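PDB 5LBD: copper-transporting ATPase PAA1, chloroplastic from Arabidopsis thaliana, which transports monovalent copper across the plastid envelope into the stroma at the expense of ATP, this chain being its nucleotide-binding N-domain. Local coordinates for residues His4-Pro13 / Thr123-Glu131. The protein carries 2 engineered substitutions. Numbering follows the deposited sequence. Where two conformers were deposited one is given.
Sequences HPVVTEVIIP and TLAAVIRFE
A classic beta bulge interrupts the antiparallel pairing of strands 7-11 and 123-130, where Thr-8 and Glu-9 together face Arg-129. The carbonyl O of Arg-129 takes a nearly straight bond from Thr-8 N (2.8 Å, 174°) and a weak, longer one from Glu-9 N. Thr-8 OG1, turned between its own N and carbonyl carbon (chi1 59°), adds a third, weak bond to that oxygen and lies over one face of the guanidinium. Beyond the bulge regular pairing resumes, with Ile-11 N reaching Val-127 O at 2.9 Å.

On the face that carries Glu-9 and Arg-129, these two and Glu-131 form a salt-bridge network. Arg-129 bends at chi3, and Glu-9 OE1 lies at the guanidinium edge, 2.9 Å from Arg-129 NE, which meets it on the anti side of a carboxylate standing 89° to the guanidinium plane. In the second salt bridge Arg-129 NH2 meets Glu-131 OE2, which uses its anti lone pair, at 3.0 Å. A leucine in place of Arg-129 would probably leave the two carboxylates without their shared positive partner. Toward helix 43-52, Val-7 CG2 meets Phe-130 CE2 at 3.5 Å, the two side chains crossing obliquely. Strand 7-11 thus edges the six-stranded antiparallel sheet of this P1B-type ATPase nucleotide-binding domain, beside strand 123-130.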
ATOM      1  N   HIS A   4     -10.593  15.216  -3.913  1.00 44.61           N
ATOM      2  CA  HIS A   4      -9.889  14.989  -2.664  1.00 43.63           C
ATOM      3  C   HIS A   4      -9.907  13.497  -2.343  1.00 43.97           C
ATOM      4  O   HIS A   4     -10.876  13.021  -1.739  1.00 47.62           O
ATOM      5  CB  HIS A   4     -10.568  15.812  -1.563  1.00 53.58           C
ATOM      6  CG  HIS A   4     -10.026  15.566  -0.191  1.00 59.16           C
ATOM      7  ND1 HIS A   4      -8.744  15.117   0.036  1.00 62.81           N
ATOM      8  CD2 HIS A   4     -10.601  15.699   1.028  1.00 67.11           C
ATOM      9  CE1 HIS A   4      -8.548  14.988   1.336  1.00 64.88           C
ATOM     10  NE2 HIS A   4      -9.661  15.336   1.960  1.00 72.72           N
ATOM     11  N   PRO A   5      -8.890  12.718  -2.734  1.00 31.80           N
ATOM     12  CA  PRO A   5      -8.984  11.266  -2.546  1.00 27.81           C
ATOM     13  C   PRO A   5      -9.080  10.897  -1.076  1.00 27.09           C
ATOM     14  O   PRO A   5      -8.392  11.465  -0.219  1.00 24.30           O
ATOM     15  CB  PRO A   5      -7.695  10.731  -3.183  1.00 43.43           C
ATOM     16  CG  PRO A   5      -6.788  11.895  -3.270  1.00 58.24           C
ATOM     17  CD  PRO A   5      -7.643  13.100  -3.414  1.00 45.12           C
ATOM     18  N   VAL A   6      -9.956   9.933  -0.795  0.59 25.17           N
ATOM     19  CA  VAL A   6     -10.119   9.380   0.543  0.59 23.83           C
ATOM     20  C   VAL A   6     -10.188   7.864   0.431  0.59 21.27           C
ATOM     21  O   VAL A   6     -10.859   7.327  -0.459  0.59 23.91           O
ATOM     22  CB  VAL A   6     -11.380   9.928   1.237  0.59 39.18           C
ATOM     23  CG1 VAL A   6     -11.385   9.525   2.695  0.59 31.77           C
ATOM     24  CG2 VAL A   6     -11.457  11.432   1.098  0.59 37.87           C
ATOM     25  N   VAL A   7      -9.510   7.175   1.353  1.00 21.29           N
ATOM     26  CA  VAL A   7      -9.619   5.730   1.422  1.00 19.73           C
ATOM     27  C   VAL A   7     -11.056   5.377   1.739  1.00 24.54           C
ATOM     28  O   VAL A   7     -11.651   5.924   2.678  1.00 23.51           O
ATOM     29  CB  VAL A   7      -8.661   5.173   2.477  1.00 20.90           C
ATOM     30  CG1 VAL A   7      -8.951   3.716   2.749  1.00 22.43           C
ATOM     31  CG2 VAL A   7      -7.215   5.363   2.025  1.00 21.03           C
ATOM     32  N   THR A   8     -11.643   4.475   0.950  1.00 23.88           N
ATOM     33  CA  THR A   8     -12.996   4.033   1.265  1.00 29.67           C
ATOM     34  C   THR A   8     -13.065   2.573   1.663  1.00 36.63           C
ATOM     35  O   THR A   8     -13.832   2.212   2.565  1.00 34.46           O
ATOM     36  CB  THR A   8     -13.938   4.296   0.086  1.00 42.81           C
ATOM     37  OG1 THR A   8     -13.478   3.606  -1.074  1.00 46.04           O
ATOM     38  CG2 THR A   8     -13.996   5.773  -0.204  1.00 39.93           C
ATOM     39  N   GLU A   9     -12.263   1.726   1.040  1.00 21.40           N
ATOM     40  CA  GLU A   9     -12.362   0.299   1.270  1.00 25.92           C
ATOM     41  C   GLU A   9     -10.984  -0.323   1.173  1.00 24.18           C
ATOM     42  O   GLU A   9     -10.211  -0.017   0.257  1.00 22.65           O
ATOM     43  CB  GLU A   9     -13.298  -0.360   0.270  1.00 26.13           C
ATOM     44  CG  GLU A   9     -13.598  -1.809   0.597  1.00 29.58           C
ATOM     45  CD  GLU A   9     -14.603  -2.430  -0.368  1.00 32.70           C
ATOM     46  OE1 GLU A   9     -14.912  -1.780  -1.388  1.00 43.69           O
ATOM     47  OE2 GLU A   9     -15.102  -3.549  -0.099  1.00 39.51           O
ATOM     48  N   VAL A  10     -10.693  -1.214   2.109  1.00 20.28           N
ATOM     49  CA  VAL A  10      -9.511  -2.053   2.061  1.00 17.18           C
ATOM     50  C   VAL A  10      -9.991  -3.485   1.935  1.00 18.46           C
ATOM     51  O   VAL A  10     -10.769  -3.949   2.778  1.00 21.66           O
ATOM     52  CB  VAL A  10      -8.625  -1.884   3.302  1.00 16.93           C
ATOM     53  CG1 VAL A  10      -7.388  -2.706   3.199  1.00 19.87           C
ATOM     54  CG2 VAL A  10      -8.247  -0.407   3.483  1.00 20.20           C
ATOM     55  N   ILE A  11      -9.563  -4.180   0.870  1.00 18.23           N
ATOM     56  CA  ILE A  11     -10.014  -5.537   0.576  1.00 20.29           C
ATOM     57  C   ILE A  11      -8.844  -6.502   0.749  1.00 20.22           C
ATOM     58  O   ILE A  11      -7.769  -6.280   0.179  1.00 20.75           O
ATOM     59  CB  ILE A  11     -10.590  -5.620  -0.844  1.00 25.68           C
ATOM     60  CG1 ILE A  11     -11.693  -4.574  -1.028  1.00 28.21           C
ATOM     61  CG2 ILE A  11     -11.137  -7.021  -1.112  1.00 32.51           C
ATOM     62  CD1 ILE A  11     -12.235  -4.477  -2.416  1.00 33.14           C
ATOM     63  N   ILE A  12      -9.077  -7.591   1.476  1.00 26.52           N
ATOM     64  CA  ILE A  12      -8.037  -8.524   1.911  1.00 29.74           C
ATOM     65  C   ILE A  12      -8.356  -9.909   1.362  1.00 27.70           C
ATOM     66  O   ILE A  12      -9.468 -10.404   1.562  1.00 30.76           O
ATOM     67  CB  ILE A  12      -7.926  -8.613   3.444  1.00 51.20           C
ATOM     68  CG1 ILE A  12      -7.811  -7.237   4.089  1.00 65.20           C
ATOM     69  CG2 ILE A  12      -6.749  -9.508   3.821  1.00 50.84           C
ATOM     70  CD1 ILE A  12      -6.601  -6.504   3.698  1.00 34.75           C
ATOM     71  N   PRO A  13      -7.399 -10.613   0.747  1.00 31.04           N
ATOM     72  CA  PRO A  13      -7.616 -11.981   0.264  1.00 34.59           C
ATOM     73  C   PRO A  13      -7.344 -13.056   1.304  1.00 38.94           C
ATOM     74  O   PRO A  13      -7.786 -14.194   1.042  1.00 47.17           O
ATOM     75  CB  PRO A  13      -6.623 -12.096  -0.881  1.00 53.83           C
ATOM     76  CG  PRO A  13      -5.488 -11.248  -0.429  1.00 38.77           C
ATOM     77  CD  PRO A  13      -6.048 -10.137   0.410  1.00 39.45           C
ATOM     78  N   THR A 123       3.539 -11.769  -1.607  1.00 22.92           N
ATOM     79  CA  THR A 123       2.100 -11.907  -1.421  1.00 25.55           C
ATOM     80  C   THR A 123       1.376 -10.660  -1.903  1.00 22.68           C
ATOM     81  O   THR A 123       1.770  -9.530  -1.581  1.00 21.75           O
ATOM     82  CB  THR A 123       1.778 -12.170   0.044  1.00 34.51           C
ATOM     83  OG1 THR A 123       2.376 -13.406   0.430  1.00 37.88           O
ATOM     84  CG2 THR A 123       0.282 -12.258   0.245  1.00 38.40           C
ATOM     85  N   LEU A 124       0.322 -10.860  -2.686  1.00 20.63           N
ATOM     86  CA  LEU A 124      -0.576  -9.756  -2.998  1.00 17.22           C
ATOM     87  C   LEU A 124      -1.488  -9.635  -1.796  1.00 20.24           C
ATOM     88  O   LEU A 124      -2.318 -10.510  -1.546  1.00 23.12           O
ATOM     89  CB  LEU A 124      -1.359 -10.026  -4.278  1.00 20.93           C
ATOM     90  CG  LEU A 124      -2.419  -9.038  -4.703  1.00 31.31           C
ATOM     91  CD1 LEU A 124      -1.815  -7.678  -4.893  1.00 39.24           C
ATOM     92  CD2 LEU A 124      -3.064  -9.507  -6.004  1.00 38.01           C
ATOM     93  N   ALA A 125      -1.282  -8.589  -1.011  1.00 17.54           N
ATOM     94  CA  ALA A 125      -1.869  -8.469   0.299  1.00 20.82           C
ATOM     95  C   ALA A 125      -3.236  -7.804   0.299  1.00 18.78           C
ATOM     96  O   ALA A 125      -4.041  -8.103   1.192  1.00 20.85           O
ATOM     97  CB  ALA A 125      -0.939  -7.679   1.217  1.00 21.52           C
ATOM     98  N   ALA A 126      -3.485  -6.865  -0.610  1.00 19.08           N
ATOM     99  CA  ALA A 126      -4.684  -6.054  -0.481  1.00 19.83           C
ATOM    100  C   ALA A 126      -4.873  -5.195  -1.714  1.00 14.57           C
ATOM    101  O   ALA A 126      -3.952  -4.959  -2.499  1.00 15.52           O
ATOM    102  CB  ALA A 126      -4.602  -5.152   0.753  1.00 18.01           C
ATOM    103  N   VAL A 127      -6.085  -4.688  -1.852  1.00 14.16           N
ATOM    104  CA  VAL A 127      -6.364  -3.604  -2.776  1.00 15.36           C
ATOM    105  C   VAL A 127      -7.045  -2.529  -1.937  1.00 16.20           C
ATOM    106  O   VAL A 127      -7.834  -2.836  -1.040  1.00 18.33           O
ATOM    107  CB  VAL A 127      -7.200  -4.053  -3.998  1.00 19.12           C
ATOM    108  CG1 VAL A 127      -8.534  -4.644  -3.595  1.00 28.04           C
ATOM    109  CG2 VAL A 127      -7.395  -2.892  -4.965  1.00 23.83           C
ATOM    110  N   ILE A 128      -6.708  -1.279  -2.187  1.00 16.61           N
ATOM    111  CA  ILE A 128      -7.330  -0.145  -1.512  1.00 17.10           C
ATOM    112  C   ILE A 128      -8.094   0.665  -2.544  1.00 20.43           C
ATOM    113  O   ILE A 128      -7.531   1.043  -3.582  1.00 19.34           O
ATOM    114  CB  ILE A 128      -6.307   0.753  -0.787  1.00 15.20           C
ATOM    115  CG1 ILE A 128      -5.455  -0.070   0.186  1.00 20.01           C
ATOM    116  CG2 ILE A 128      -7.032   1.903  -0.077  1.00 18.38           C
ATOM    117  CD1 ILE A 128      -4.280   0.696   0.768  1.00 26.88           C
ATOM    118  N   ARG A 129      -9.356   0.943  -2.260  1.00 17.90           N
ATOM    119  CA  ARG A 129     -10.206   1.764  -3.108  1.00 20.49           C
ATOM    120  C   ARG A 129     -10.347   3.153  -2.508  1.00 23.42           C
ATOM    121  O   ARG A 129     -10.430   3.310  -1.282  1.00 24.59           O
ATOM    122  CB  ARG A 129     -11.604   1.162  -3.277  1.00 27.99           C
ATOM    123  CG  ARG A 129     -11.630  -0.282  -3.665  1.00 50.34           C
ATOM    124  CD  ARG A 129     -13.021  -0.685  -4.172  1.00 44.53           C
ATOM    125  NE  ARG A 129     -14.112   0.022  -3.501  1.00 46.63           N
ATOM    126  CZ  ARG A 129     -14.722   1.105  -3.981  1.00 52.59           C
ATOM    127  NH1 ARG A 129     -14.356   1.617  -5.152  1.00 67.83           N
ATOM    128  NH2 ARG A 129     -15.697   1.686  -3.284  1.00 60.35           N
ATOM    129  N   PHE A 130     -10.403   4.153  -3.384  1.00 24.07           N
ATOM    130  CA  PHE A 130     -10.532   5.564  -3.040  1.00 24.15           C
ATOM    131  C   PHE A 130     -11.729   6.154  -3.760  1.00 31.42           C
ATOM    132  O   PHE A 130     -11.981   5.820  -4.918  1.00 36.29           O
ATOM    133  CB  PHE A 130      -9.302   6.356  -3.472  1.00 22.83           C
ATOM    134  CG  PHE A 130      -8.035   5.861  -2.897  1.00 19.73           C
ATOM    135  CD1 PHE A 130      -7.424   4.755  -3.419  1.00 21.47           C
ATOM    136  CD2 PHE A 130      -7.448   6.476  -1.804  1.00 24.14           C
ATOM    137  CE1 PHE A 130      -6.243   4.267  -2.884  1.00 20.75           C
ATOM    138  CE2 PHE A 130      -6.268   5.984  -1.272  1.00 20.76           C
ATOM    139  CZ  PHE A 130      -5.671   4.903  -1.804  1.00 19.65           C
ATOM    140  N   GLU A 131     -12.440   7.051  -3.090  1.00 44.77           N
ATOM    141  CA  GLU A 131     -13.519   7.800  -3.727  1.00 39.59           C
ATOM    142  C   GLU A 131     -13.279   9.291  -3.511  1.00 55.40           C
ATOM    143  O   GLU A 131     -12.262   9.677  -2.922  1.00 62.34           O
ATOM    144  CB  GLU A 131     -14.886   7.393  -3.172  1.00 50.97           C
ATOM    145  CG  GLU A 131     -15.271   5.938  -3.441  1.00 56.81           C
ATOM    146  CD  GLU A 131     -16.607   5.543  -2.799  1.00 67.23           C
ATOM    147  OE1 GLU A 131     -17.306   6.430  -2.259  1.00 65.04           O
ATOM    148  OE2 GLU A 131     -16.950   4.340  -2.830  1.00 73.74           O
ATOM    149  OXT GLU A 131     -14.079  10.140  -3.913  1.00 60.59           O
TER